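Local coordinates for N-acyl-D-glutamate deacylase (Bordetella bronchiseptica, PDB 3GIP), which probably catalyses the zinc-dependent hydrolysis of N-acyl-D-glutamate to D-glutamate and a carboxylic acid, as a member of the amidohydrolase superfamily, at residues A[5-10]-A[40-45]; A[137-142]-A[455-460]; A[148-153]-A[167-172]; A[277-282]-A[358-363]; A[304-309]-A[336-341]. One frame throughout, in Å; residues are numbered along the deposited sequence.

Contact 1 of 5, residues A[5-10]-A[40-45]; sequences EKLDFK and GELGAH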
# COMPACT_ATOMS: atom_id res chain seq x y z
N GLU A 5 -9.99 -28.35 24.15
CA GLU A 5 -9.67 -28.73 22.74
C GLU A 5 -8.27 -28.24 22.40
O GLU A 5 -7.92 -27.09 22.66
CB GLU A 5 -10.69 -28.10 21.79
CG GLU A 5 -10.63 -28.64 20.37
CD GLU A 5 -11.67 -28.01 19.46
OE1 GLU A 5 -12.85 -27.96 19.86
OE2 GLU A 5 -11.30 -27.58 18.35
N LYS A 6 -7.48 -29.13 21.80
CA LYS A 6 -6.11 -28.80 21.43
C LYS A 6 -6.01 -27.57 20.53
O LYS A 6 -6.81 -27.40 19.61
CB LYS A 6 -5.46 -30.00 20.74
CG LYS A 6 -3.96 -29.88 20.54
CD LYS A 6 -3.37 -31.20 20.08
CE LYS A 6 -1.86 -31.14 19.99
NZ LYS A 6 -1.27 -32.46 19.63
N LEU A 7 -5.03 -26.72 20.81
CA LEU A 7 -4.79 -25.52 20.03
C LEU A 7 -3.98 -25.88 18.80
O LEU A 7 -3.17 -26.81 18.83
CB LEU A 7 -4.01 -24.49 20.85
CG LEU A 7 -4.71 -23.80 22.03
CD1 LEU A 7 -3.68 -23.01 22.83
CD2 LEU A 7 -5.81 -22.89 21.51
N ASP A 8 -4.20 -25.16 17.71
CA ASP A 8 -3.45 -25.42 16.48
C ASP A 8 -2.09 -24.76 16.56
O ASP A 8 -1.11 -25.24 15.98
CB ASP A 8 -4.21 -24.90 15.26
CG ASP A 8 -5.47 -25.69 14.98
OD1 ASP A 8 -5.40 -26.94 14.99
OD2 ASP A 8 -6.53 -25.08 14.75
N PHE A 9 -2.02 -23.66 17.30
CA PHE A 9 -0.78 -22.92 17.46
C PHE A 9 -0.81 -22.13 18.77
O PHE A 9 -1.87 -21.74 19.25
CB PHE A 9 -0.62 -21.93 16.29
CG PHE A 9 0.75 -21.92 15.67
CD1 PHE A 9 0.91 -22.33 14.34
CD2 PHE A 9 1.86 -21.49 16.38
CE1 PHE A 9 2.17 -22.30 13.74
CE2 PHE A 9 3.13 -21.45 15.78
CZ PHE A 9 3.28 -21.86 14.45
N LYS A 10 0.36 -21.92 19.35
CA LYS A 10 0.46 -21.12 20.56
C LYS A 10 1.81 -20.42 20.53
O LYS A 10 2.81 -21.00 20.13
CB LYS A 10 0.30 -21.97 21.83
CG LYS A 10 1.48 -22.86 22.21
CD LYS A 10 1.21 -23.49 23.57
CE LYS A 10 2.37 -24.35 24.05
NZ LYS A 10 2.10 -24.92 25.40
N GLY A 40 -3.53 -15.35 27.30
CA GLY A 40 -3.26 -15.43 28.72
C GLY A 40 -2.15 -16.41 29.02
O GLY A 40 -1.09 -16.37 28.39
N GLU A 41 -2.38 -17.30 29.99
CA GLU A 41 -1.38 -18.30 30.35
C GLU A 41 -1.68 -19.60 29.60
O GLU A 41 -2.68 -20.26 29.86
CB GLU A 41 -1.42 -18.56 31.86
CG GLU A 41 -0.47 -19.67 32.33
CD GLU A 41 0.98 -19.38 31.99
OE1 GLU A 41 1.49 -18.32 32.43
OE2 GLU A 41 1.61 -20.21 31.30
N LEU A 42 -0.80 -19.96 28.67
CA LEU A 42 -0.99 -21.16 27.87
C LEU A 42 0.21 -22.10 27.91
O LEU A 42 0.32 -23.01 27.09
CB LEU A 42 -1.27 -20.77 26.41
CG LEU A 42 -2.44 -19.82 26.18
CD1 LEU A 42 -2.53 -19.47 24.70
CD2 LEU A 42 -3.73 -20.48 26.65
N GLY A 43 1.10 -21.88 28.88
CA GLY A 43 2.29 -22.72 28.99
C GLY A 43 2.04 -24.21 29.02
O GLY A 43 2.79 -24.98 28.41
N ALA A 44 1.00 -24.64 29.73
CA ALA A 44 0.68 -26.06 29.85
C ALA A 44 -0.44 -26.50 28.91
O ALA A 44 -0.87 -27.66 28.95
CB ALA A 44 0.32 -26.39 31.29
N HIS A 45 -0.91 -25.59 28.07
CA HIS A 45 -1.99 -25.92 27.14
C HIS A 45 -1.44 -26.57 25.87
O HIS A 45 -0.66 -25.97 25.14
CB HIS A 45 -2.77 -24.64 26.79
CG HIS A 45 -4.06 -24.90 26.06
ND1 HIS A 45 -4.97 -23.90 25.80
CD2 HIS A 45 -4.57 -26.03 25.52
CE1 HIS A 45 -6.00 -24.41 25.15
NE2 HIS A 45 -5.78 -25.70 24.96

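Contact 2 of 5, residues A[137-142]-A[455-460]; sequences MINVAA and VLVNGA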
# COMPACT_ATOMS: atom_id res chain seq x y z
N MET A 137 -0.58 -15.76 -0.61
CA MET A 137 0.24 -16.03 0.57
C MET A 137 -0.26 -15.23 1.77
O MET A 137 -0.20 -15.69 2.91
CB MET A 137 1.70 -15.67 0.30
CG MET A 137 2.65 -16.07 1.42
SD MET A 137 2.75 -17.86 1.63
CE MET A 137 3.95 -18.28 0.35
N ILE A 138 -0.73 -14.02 1.50
CA ILE A 138 -1.25 -13.14 2.54
C ILE A 138 -2.66 -12.71 2.16
O ILE A 138 -3.13 -13.01 1.06
CB ILE A 138 -0.36 -11.88 2.72
CG1 ILE A 138 -0.37 -11.03 1.45
CG2 ILE A 138 1.06 -12.29 3.07
CD1 ILE A 138 0.36 -9.69 1.59
N ASN A 139 -3.35 -12.01 3.07
CA ASN A 139 -4.71 -11.57 2.78
C ASN A 139 -4.69 -10.44 1.76
O ASN A 139 -3.76 -9.63 1.72
CB ASN A 139 -5.39 -11.10 4.06
CG ASN A 139 -5.43 -12.18 5.12
OD1 ASN A 139 -4.90 -12.00 6.22
ND2 ASN A 139 -6.05 -13.30 4.79
N VAL A 140 -5.73 -10.40 0.93
CA VAL A 140 -5.83 -9.39 -0.11
C VAL A 140 -7.15 -8.65 -0.16
O VAL A 140 -8.22 -9.26 -0.27
CB VAL A 140 -5.60 -10.03 -1.50
CG1 VAL A 140 -5.65 -8.96 -2.58
CG2 VAL A 140 -4.26 -10.76 -1.53
N ALA A 141 -7.07 -7.32 -0.08
CA ALA A 141 -8.24 -6.46 -0.18
C ALA A 141 -7.96 -5.69 -1.46
O ALA A 141 -6.80 -5.38 -1.75
CB ALA A 141 -8.31 -5.51 1.01
N ALA A 142 -9.00 -5.39 -2.23
CA ALA A 142 -8.78 -4.69 -3.49
C ALA A 142 -9.63 -3.47 -3.78
O ALA A 142 -10.83 -3.45 -3.50
CB ALA A 142 -8.92 -5.69 -4.65
N VAL A 455 5.66 -15.22 11.25
CA VAL A 455 4.44 -14.60 10.77
C VAL A 455 3.37 -15.64 10.50
O VAL A 455 3.62 -16.66 9.85
CB VAL A 455 4.67 -13.82 9.46
CG1 VAL A 455 3.37 -13.17 9.01
CG2 VAL A 455 5.74 -12.76 9.67
N LEU A 456 2.17 -15.39 11.01
CA LEU A 456 1.04 -16.27 10.80
C LEU A 456 -0.02 -15.50 10.02
O LEU A 456 -0.26 -14.32 10.27
CB LEU A 456 0.41 -16.72 12.13
CG LEU A 456 1.24 -17.52 13.13
CD1 LEU A 456 0.37 -17.81 14.36
CD2 LEU A 456 1.73 -18.81 12.50
N VAL A 457 -0.62 -16.17 9.05
CA VAL A 457 -1.69 -15.59 8.25
C VAL A 457 -2.85 -16.54 8.50
O VAL A 457 -2.77 -17.72 8.16
CB VAL A 457 -1.35 -15.55 6.75
CG1 VAL A 457 -2.58 -15.19 5.94
CG2 VAL A 457 -0.25 -14.53 6.50
N ASN A 458 -3.91 -16.04 9.13
CA ASN A 458 -5.07 -16.87 9.44
C ASN A 458 -4.65 -18.14 10.18
O ASN A 458 -5.14 -19.23 9.90
CB ASN A 458 -5.82 -17.20 8.15
CG ASN A 458 -6.37 -15.96 7.47
OD1 ASN A 458 -6.22 -15.78 6.26
ND2 ASN A 458 -7.02 -15.10 8.24
N GLY A 459 -3.71 -17.97 11.11
CA GLY A 459 -3.24 -19.08 11.92
C GLY A 459 -2.18 -19.99 11.31
O GLY A 459 -1.66 -20.87 12.00
N ALA A 460 -1.87 -19.80 10.03
CA ALA A 460 -0.88 -20.64 9.37
C ALA A 460 0.44 -19.91 9.18
O ALA A 460 0.47 -18.74 8.78
CB ALA A 460 -1.41 -21.12 8.03

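Contact 3 of 5, residues A[148-153]-A[167-172]; sequences NLRLAA and QAMQDM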
# COMPACT_ATOMS: atom_id res chain seq x y z
N ASN A 148 -8.59 2.29 -14.70
CA ASN A 148 -9.21 1.10 -15.28
C ASN A 148 -10.63 1.43 -15.73
O ASN A 148 -11.05 1.05 -16.83
CB ASN A 148 -9.27 -0.04 -14.27
CG ASN A 148 -7.93 -0.70 -14.05
OD1 ASN A 148 -7.71 -1.84 -14.44
ND2 ASN A 148 -7.02 0.03 -13.40
N LEU A 149 -11.37 2.14 -14.88
CA LEU A 149 -12.74 2.50 -15.20
C LEU A 149 -12.80 3.31 -16.48
O LEU A 149 -13.60 3.02 -17.37
CB LEU A 149 -13.38 3.28 -14.05
CG LEU A 149 -13.51 2.50 -12.74
CD1 LEU A 149 -14.14 3.39 -11.68
CD2 LEU A 149 -14.36 1.25 -12.95
N ARG A 150 -11.95 4.33 -16.59
CA ARG A 150 -11.92 5.16 -17.79
C ARG A 150 -11.51 4.36 -19.01
O ARG A 150 -12.13 4.47 -20.07
CB ARG A 150 -10.95 6.34 -17.62
CG ARG A 150 -11.62 7.64 -17.20
CD ARG A 150 -10.73 8.84 -17.51
NE ARG A 150 -11.48 10.09 -17.40
CZ ARG A 150 -11.59 10.99 -18.37
NH1 ARG A 150 -10.98 10.80 -19.53
NH2 ARG A 150 -12.32 12.08 -18.18
N LEU A 151 -10.46 3.55 -18.88
CA LEU A 151 -9.97 2.76 -20.00
C LEU A 151 -10.94 1.68 -20.44
O LEU A 151 -10.89 1.22 -21.58
CB LEU A 151 -8.62 2.13 -19.65
CG LEU A 151 -7.49 3.11 -19.34
CD1 LEU A 151 -6.28 2.33 -18.85
CD2 LEU A 151 -7.15 3.93 -20.57
N ALA A 152 -11.82 1.27 -19.53
CA ALA A 152 -12.79 0.22 -19.83
C ALA A 152 -14.11 0.78 -20.37
O ALA A 152 -14.82 0.10 -21.11
CB ALA A 152 -13.05 -0.61 -18.59
N ALA A 153 -14.42 2.02 -20.00
CA ALA A 153 -15.67 2.63 -20.41
C ALA A 153 -15.59 3.65 -21.54
O ALA A 153 -16.60 3.94 -22.19
CB ALA A 153 -16.34 3.28 -19.19
N GLN A 167 -22.02 7.14 -16.38
CA GLN A 167 -22.87 6.16 -15.72
C GLN A 167 -22.26 4.76 -15.83
O GLN A 167 -22.40 3.94 -14.92
CB GLN A 167 -24.27 6.17 -16.33
CG GLN A 167 -25.29 5.35 -15.54
CD GLN A 167 -25.40 5.80 -14.09
OE1 GLN A 167 -25.64 6.98 -13.81
NE2 GLN A 167 -25.24 4.87 -13.16
N ALA A 168 -21.59 4.49 -16.94
CA ALA A 168 -20.96 3.18 -17.13
C ALA A 168 -19.86 2.98 -16.10
O ALA A 168 -19.72 1.90 -15.52
CB ALA A 168 -20.38 3.08 -18.53
N MET A 169 -19.07 4.02 -15.86
CA MET A 169 -18.00 3.93 -14.88
C MET A 169 -18.59 3.73 -13.48
O MET A 169 -18.06 2.97 -12.68
CB MET A 169 -17.12 5.17 -14.92
CG MET A 169 -16.31 5.31 -16.20
SD MET A 169 -15.03 6.59 -16.13
CE MET A 169 -16.00 8.03 -16.53
N GLN A 170 -19.69 4.42 -13.20
CA GLN A 170 -20.33 4.28 -11.90
C GLN A 170 -20.91 2.88 -11.74
O GLN A 170 -20.80 2.29 -10.66
CB GLN A 170 -21.42 5.35 -11.74
CG GLN A 170 -20.85 6.71 -11.38
CD GLN A 170 -21.89 7.80 -11.29
OE1 GLN A 170 -23.03 7.57 -10.86
NE2 GLN A 170 -21.51 9.01 -11.67
N ASP A 171 -21.49 2.34 -12.80
CA ASP A 171 -22.05 0.99 -12.74
C ASP A 171 -20.95 -0.04 -12.57
O ASP A 171 -21.12 -1.04 -11.86
CB ASP A 171 -22.87 0.69 -14.00
CG ASP A 171 -24.16 1.49 -14.07
OD1 ASP A 171 -24.64 1.94 -13.02
OD2 ASP A 171 -24.69 1.66 -15.19
N MET A 172 -19.81 0.19 -13.23
CA MET A 172 -18.68 -0.72 -13.12
C MET A 172 -18.16 -0.68 -11.69
O MET A 172 -17.81 -1.71 -11.11
CB MET A 172 -17.56 -0.31 -14.08
CG MET A 172 -17.90 -0.48 -15.55
SD MET A 172 -16.48 -0.08 -16.61
CE MET A 172 -15.64 -1.64 -16.60

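Contact 4 of 5, residues A[277-282]-A[358-363]; sequences VALDIY and PCCMVG. With FMT (formic acid), chain D.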
# COMPACT_ATOMS: atom_id res chain seq x y z
N VAL A 277 -11.17 10.96 7.03
CA VAL A 277 -9.98 11.14 6.21
C VAL A 277 -8.76 10.55 6.89
O VAL A 277 -8.55 10.73 8.10
CB VAL A 277 -9.72 12.64 5.91
CG1 VAL A 277 -9.47 13.40 7.20
CG2 VAL A 277 -8.53 12.78 4.96
N ALA A 278 -7.97 9.81 6.13
CA ALA A 278 -6.75 9.21 6.64
C ALA A 278 -5.68 9.37 5.56
O ALA A 278 -5.94 9.93 4.50
CB ALA A 278 -6.97 7.74 6.96
N LEU A 279 -4.48 8.89 5.85
CA LEU A 279 -3.39 8.99 4.89
C LEU A 279 -2.36 7.92 5.19
O LEU A 279 -2.49 7.17 6.16
CB LEU A 279 -2.73 10.37 4.97
CG LEU A 279 -2.07 10.75 6.31
CD1 LEU A 279 -0.98 11.79 6.06
CD2 LEU A 279 -3.10 11.30 7.29
N ASP A 280 -1.34 7.83 4.34
CA ASP A 280 -0.28 6.87 4.57
C ASP A 280 1.01 7.35 3.95
O ASP A 280 1.02 8.22 3.07
CB ASP A 280 -0.68 5.47 4.03
CG ASP A 280 -1.10 5.48 2.57
OD1 ASP A 280 -0.23 5.63 1.68
OD2 ASP A 280 -2.31 5.34 2.30
N ILE A 281 2.12 6.80 4.44
CA ILE A 281 3.44 7.14 3.94
C ILE A 281 4.34 5.91 3.97
O ILE A 281 4.01 4.90 4.59
CB ILE A 281 4.16 8.22 4.81
CG1 ILE A 281 4.34 7.73 6.25
CG2 ILE A 281 3.39 9.52 4.79
CD1 ILE A 281 5.64 6.95 6.52
N TYR A 282 5.46 6.00 3.26
CA TYR A 282 6.49 4.98 3.31
C TYR A 282 7.63 5.81 3.91
O TYR A 282 7.74 7.01 3.64
CB TYR A 282 6.84 4.40 1.92
CG TYR A 282 6.94 5.39 0.79
CD1 TYR A 282 8.08 6.19 0.64
CD2 TYR A 282 5.91 5.52 -0.13
CE1 TYR A 282 8.19 7.09 -0.42
CE2 TYR A 282 6.01 6.42 -1.19
CZ TYR A 282 7.14 7.20 -1.32
OH TYR A 282 7.24 8.09 -2.37
N PRO A 358 -2.02 11.68 13.52
CA PRO A 358 -2.88 10.64 14.09
C PRO A 358 -3.57 9.67 13.12
O PRO A 358 -3.87 8.54 13.49
CB PRO A 358 -3.90 11.44 14.90
CG PRO A 358 -3.12 12.64 15.33
CD PRO A 358 -2.38 13.00 14.06
N CYS A 359 -3.81 10.11 11.89
CA CYS A 359 -4.48 9.25 10.93
C CYS A 359 -3.55 8.68 9.86
O CYS A 359 -4.01 8.21 8.82
CB CYS A 359 -5.62 10.00 10.25
SG CYS A 359 -6.88 10.58 11.41
N CYS A 360 -2.25 8.71 10.13
CA CYS A 360 -1.30 8.20 9.14
C CYS A 360 -0.96 6.73 9.32
O CYS A 360 -0.47 6.30 10.37
CB CYS A 360 -0.00 9.03 9.16
SG CYS A 360 1.02 8.75 7.69
N MET A 361 -1.22 5.96 8.27
CA MET A 361 -0.93 4.53 8.26
C MET A 361 0.37 4.34 7.47
O MET A 361 0.96 5.31 6.99
CB MET A 361 -2.07 3.79 7.57
CG MET A 361 -3.44 4.09 8.15
SD MET A 361 -4.80 3.46 7.15
CE MET A 361 -4.84 4.67 5.85
N VAL A 362 0.81 3.10 7.34
CA VAL A 362 2.02 2.80 6.59
C VAL A 362 1.66 2.06 5.30
O VAL A 362 0.92 1.07 5.33
CB VAL A 362 3.00 1.92 7.41
CG1 VAL A 362 4.27 1.65 6.60
CG2 VAL A 362 3.34 2.62 8.72
N GLY A 363 2.16 2.58 4.18
CA GLY A 363 1.92 1.97 2.88
C GLY A 363 3.27 1.83 2.21
O GLY A 363 3.96 2.83 2.01
C FMT D . 5.39 7.51 -5.11
O1 FMT D . 6.31 6.75 -5.27
O2 FMT D . 5.21 8.08 -3.91
O HOH W 1 2.56 5.34 1.37

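Contact 5 of 5, residues A[304-309]-A[336-341]; sequences ITWSTP and LAPAGA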
# COMPACT_ATOMS: atom_id res chain seq x y z
N ILE A 304 17.36 5.37 -12.64
CA ILE A 304 16.52 4.39 -13.33
C ILE A 304 16.27 3.11 -12.53
O ILE A 304 17.19 2.54 -11.95
CB ILE A 304 17.14 4.05 -14.71
CG1 ILE A 304 17.38 5.34 -15.50
CG2 ILE A 304 16.22 3.11 -15.48
CD1 ILE A 304 16.14 6.23 -15.66
N THR A 305 15.02 2.67 -12.51
CA THR A 305 14.64 1.45 -11.81
C THR A 305 14.40 0.31 -12.80
O THR A 305 14.48 -0.87 -12.45
CB THR A 305 13.36 1.66 -10.98
OG1 THR A 305 12.34 2.24 -11.80
CG2 THR A 305 13.64 2.58 -9.80
N TRP A 306 14.10 0.69 -14.04
CA TRP A 306 13.87 -0.27 -15.13
C TRP A 306 13.70 0.50 -16.43
O TRP A 306 13.36 1.67 -16.41
CB TRP A 306 12.62 -1.13 -14.88
CG TRP A 306 11.31 -0.37 -14.86
CD1 TRP A 306 10.76 0.26 -13.78
CD2 TRP A 306 10.41 -0.16 -15.96
NE1 TRP A 306 9.57 0.85 -14.14
CE2 TRP A 306 9.33 0.61 -15.47
CE3 TRP A 306 10.41 -0.54 -17.31
CZ2 TRP A 306 8.25 1.00 -16.27
CZ3 TRP A 306 9.34 -0.15 -18.11
CH2 TRP A 306 8.28 0.61 -17.59
N SER A 307 13.97 -0.16 -17.55
CA SER A 307 13.81 0.43 -18.88
C SER A 307 13.67 -0.70 -19.88
O SER A 307 14.55 -1.56 -19.99
CB SER A 307 15.02 1.29 -19.26
OG SER A 307 14.95 1.66 -20.63
N THR A 308 12.56 -0.71 -20.61
CA THR A 308 12.35 -1.77 -21.58
C THR A 308 13.36 -1.73 -22.73
O THR A 308 13.96 -2.75 -23.07
CB THR A 308 10.91 -1.73 -22.13
OG1 THR A 308 9.99 -1.86 -21.04
CG2 THR A 308 10.67 -2.88 -23.10
N PRO A 309 13.58 -0.55 -23.34
CA PRO A 309 14.55 -0.50 -24.43
C PRO A 309 16.01 -0.55 -23.97
O PRO A 309 16.87 -1.05 -24.69
CB PRO A 309 14.21 0.81 -25.14
CG PRO A 309 13.74 1.68 -24.00
CD PRO A 309 12.86 0.73 -23.22
N LEU A 336 14.75 6.24 -23.13
CA LEU A 336 14.65 5.18 -22.14
C LEU A 336 13.23 4.64 -21.98
O LEU A 336 13.03 3.55 -21.45
CB LEU A 336 15.12 5.70 -20.77
CG LEU A 336 16.62 5.94 -20.61
CD1 LEU A 336 16.87 6.79 -19.36
CD2 LEU A 336 17.35 4.61 -20.52
N ALA A 337 12.25 5.40 -22.46
CA ALA A 337 10.85 5.01 -22.34
C ALA A 337 10.47 3.75 -23.11
O ALA A 337 10.93 3.52 -24.23
CB ALA A 337 9.96 6.16 -22.78
N PRO A 338 9.63 2.89 -22.50
CA PRO A 338 9.07 3.07 -21.16
C PRO A 338 10.06 2.68 -20.08
O PRO A 338 10.81 1.71 -20.23
CB PRO A 338 7.84 2.16 -21.17
CG PRO A 338 8.25 1.06 -22.08
CD PRO A 338 8.94 1.80 -23.21
N ALA A 339 10.07 3.43 -18.98
CA ALA A 339 10.99 3.17 -17.89
C ALA A 339 10.44 3.66 -16.56
O ALA A 339 9.36 4.24 -16.50
CB ALA A 339 12.33 3.85 -18.17
N GLY A 340 11.19 3.41 -15.50
CA GLY A 340 10.80 3.85 -14.17
C GLY A 340 12.00 4.50 -13.52
O GLY A 340 13.13 4.32 -14.00
N ALA A 341 11.78 5.24 -12.45
CA ALA A 341 12.87 5.91 -11.76
C ALA A 341 12.55 6.23 -10.31
O ALA A 341 11.40 6.15 -9.88
CB ALA A 341 13.23 7.20 -12.49

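Contact 1 of 5, residues A[5-10]-A[40-45]
The ammonium group of Lys-10 reaches into the turn formed by residues 42-45 and meets three backbone carbonyls. Lys-10 NZ bonds to His-45 O at 3.0 Å, from above the plane of that carbonyl, and to Leu-42 O at 3.1 Å, in the carbonyl plane. A third, weak bond runs from Lys-10 NZ to Gly-43 O. Leu-42 O also takes the amide hydrogen of His-45 N at 3.0 Å, the bond that closes the type I turn, so this oxygen serves two donors. Lys-10 gets there with CG between its backbone N and carbonyl carbon (chi1 74°) and the rest of the chain extended. The His-45 imidazole makes the second link: NE2 is a weak donor to Glu-5 O at 3.4 Å, with the oxygen near the ring plane. Leu-7 supplies the packing. Its CD1 lies over one face of the imidazole, 3.6 Å from the centroid and 22° off the normal, while the same methyl meets Leu-42 CD1 at 4.2 Å. The dipoles of the carbonyls gathered round one amine would partly balance its positive charge, consistent with Lys-10 holding the turn against strand 7-12 of the small N-terminal sheet.

Contact 2 of 5, residues A[137-142]-A[455-460]
Val-457 lays its two methyls against the backbone at the approach to strand 139-145, overlapping Met-137 O and the alpha carbon of Ile-138. The distances define the overlap: Val-457 CG2 is 3.8 Å from Met-137 O, and Val-457 CG1 is 4.2 Å from Ile-138 CA. With CG1 opposite its own backbone N (chi1 169°) and CG2 beside that N, both branches of the valine face residues 137-139. The Ile-138 side chain starts away from the contact, yet its CG2 still comes within 4.3 Å of Val-457 CG2. Met-137 O is a buried carbonyl with no polar partner anywhere in the model, and its neighbours across this contact are the valine methyls. Beside this apolar patch the side chains of Asn-139 and Asn-458 approach from opposite directions, their amide planes turned 60° apart.

Val-457 opens a tight type I' turn that ends at Ala-460. The two ends are joined by reciprocal backbone bonds, Val-457 N to Ala-460 O at 2.8 Å and Ala-460 N to Val-457 O at 2.9 Å, as in a two-residue beta hairpin. Asp-427 OD1 receives the hydrogen of Asn-458 N and so grips the turn from outside. The hairpin of strands 452-457 and 460-463 thus docks on the start of strand 139-145, with Thr-88 of strand 87-92 touching Val-457 and helix 80-83 packed on Met-137 and Ile-138.

Contact 3 of 5, residues A[148-153]-A[167-172]
Ala-153 CB sits among the side chains of helix 163-179, 3.6 Å from Met-169 CG and 4.1 Å from Ala-168 CB. One turn earlier in its helix, Leu-149 extends CD2 alongside Met-172, reaching Met-172 CB at 3.7 Å as the two side chains run in opposite senses. Met-172 bends back at chi3 (85°), which brings its terminal methyl onto the neighbouring alanine; the 3.4 Å between Met-172 CE and Ala-152 CB is closer than two methyl carbons normally pack. Met-169 bends as well, and its SD rests 3.7 Å from Arg-150 CG, on the aliphatic stem of the arginine.

Outward from this apolar shell, Arg-150 carries its guanidinium group away to a salt bridge with Glu-200 and a hydrogen bond to Ala-159 O, which fixes the stem that Met-169 touches. The axes of the two short segments come within 9.3 Å at their closest, with N-to-C directions 124° apart. The two short helical segments therefore run neither parallel nor fully antiparallel. Helix 146-153 comes directly after strand 139-145, and helix 163-179 follows it in the chain. Helix 198-210 flanks both, touching Leu-149 through Leu-204 and Met-169 through Glu-200, while Pro-101 adjoins Met-172.

Contact 4 of 5, residues A[277-282]-A[358-363]
Leu-279 CG and Ile-281 CG1 both lie between the backbone N and the carbonyl carbon (chi1 62° and 60°), and Cys-360 turns SG opposite its own N (chi1 -164°). Leu-279 CG thereby meets Cys-360 CB at 3.9 Å, while Cys-360 SG lies 3.8 Å from both CG1 and CG2 of Ile-281. They share one face of two parallel neighbours, the last two of the eight parallel strands of the TIM barrel of this amidohydrolase, a face against which helices 260-272 and 348-356 pack. Leu-279, Asp-280 and Ile-281 pair with Cys-360, Met-361 and Val-362. Four alternating backbone bonds define the register: Leu-279 N to Cys-359 O, Met-361 N to Leu-279 O, Ile-281 N to Met-361 O and Gly-363 N to Ile-281 O. The second is the shortest, at 2.7 Å.

On the other face Met-361 curls at chi3, bringing CE to 3.9 Å from Ala-278 CB. At the C-terminal end, Asp-280 OD1 accepts from the backbone N of the zinc ligand His-248, and Tyr-282 OH donates to formate O2 at 2.5 Å, at the ring edge. One water ties the strand ends together, donating to Asp-280 OD1 at 2.8 Å and to Gly-363 O at 2.9 Å.

Contact 5 of 5, residues A[304-309]-A[336-341]
A small antiparallel sheet brings strands 303-307 and 339-343 side by side, with the indole of Trp-306 laid over the backbone of its neighbour. One ring face lies above the peptide between Ala-339 and Gly-340, and Ala-339 CA stands almost exactly over the six-membered ring, 3.5 Å from its centroid and 4° off the normal, a CH-pi contact. Trp-306 CG occupies the crowded position between backbone N and carbonyl carbon (chi1 64°), which folds the indole across to the partner strand. At the far corner of the six-membered ring, Trp-306 CH2 touches Pro-338 CB at 3.9 Å.

Backbone bonds fix the pairing. Thr-305 N donates to Gly-340 O at 2.9 Å, coming from well above the carbonyl plane, and Gly-340 N donates to Trp-306 O at the same 2.9 Å. Ile-304 faces Ala-341 and Ser-307 faces Ala-339 as non-hydrogen-bonded pairs, with a corner in the chain at Thr-305 between them. The third strand of the sheet, 287-290, borders 339-343 on its other side, and the whole unit is inserted in the chain between the last two parallel strands of the TIM barrel.

Near the far end, Thr-308 N points nearly down the C=O axis of Pro-338, at 3.0 Å from Pro-338 O. Ser-307 OG donates to Leu-336 O at 2.8 Å, in the carbonyl plane and on a lone pair; that serine oxygen is also hydrogen-bonded to His-310 N. Pro-338, which follows a cis peptide bond, sets its ring CG 3.6 Å from Thr-308 OG1. On the face bearing Ile-304 and Ser-307, Ile-304 CD1 packs on Leu-336 CD1 at 3.8 Å, next to Ile-321 of helix 318-325.

Overall arrangement
From the N terminus, contact 1 closes first, tying strand 7-12 of the small N-terminal sheet to the loop after strand 35-40. Contact 2 then spans 312 intervening residues, joining barrel strand 139-145 to the hairpin near the C-terminal end; contacts 3, 4 and 5 all lie nested within that loop. Contact 3 closes a short excursion between two helices directly after strand 139-145. Contact 4 joins barrel strands 277-281 and 360-362, and contact 5 nests between them in the inserted sheet, the nearest atoms of contacts 4 and 5 about 9 Å apart. None cross. Contacts 1 and 2 touch through Phe-9 and Leu-456, whereas the centres of contacts 1 and 5 are about 52 Å apart.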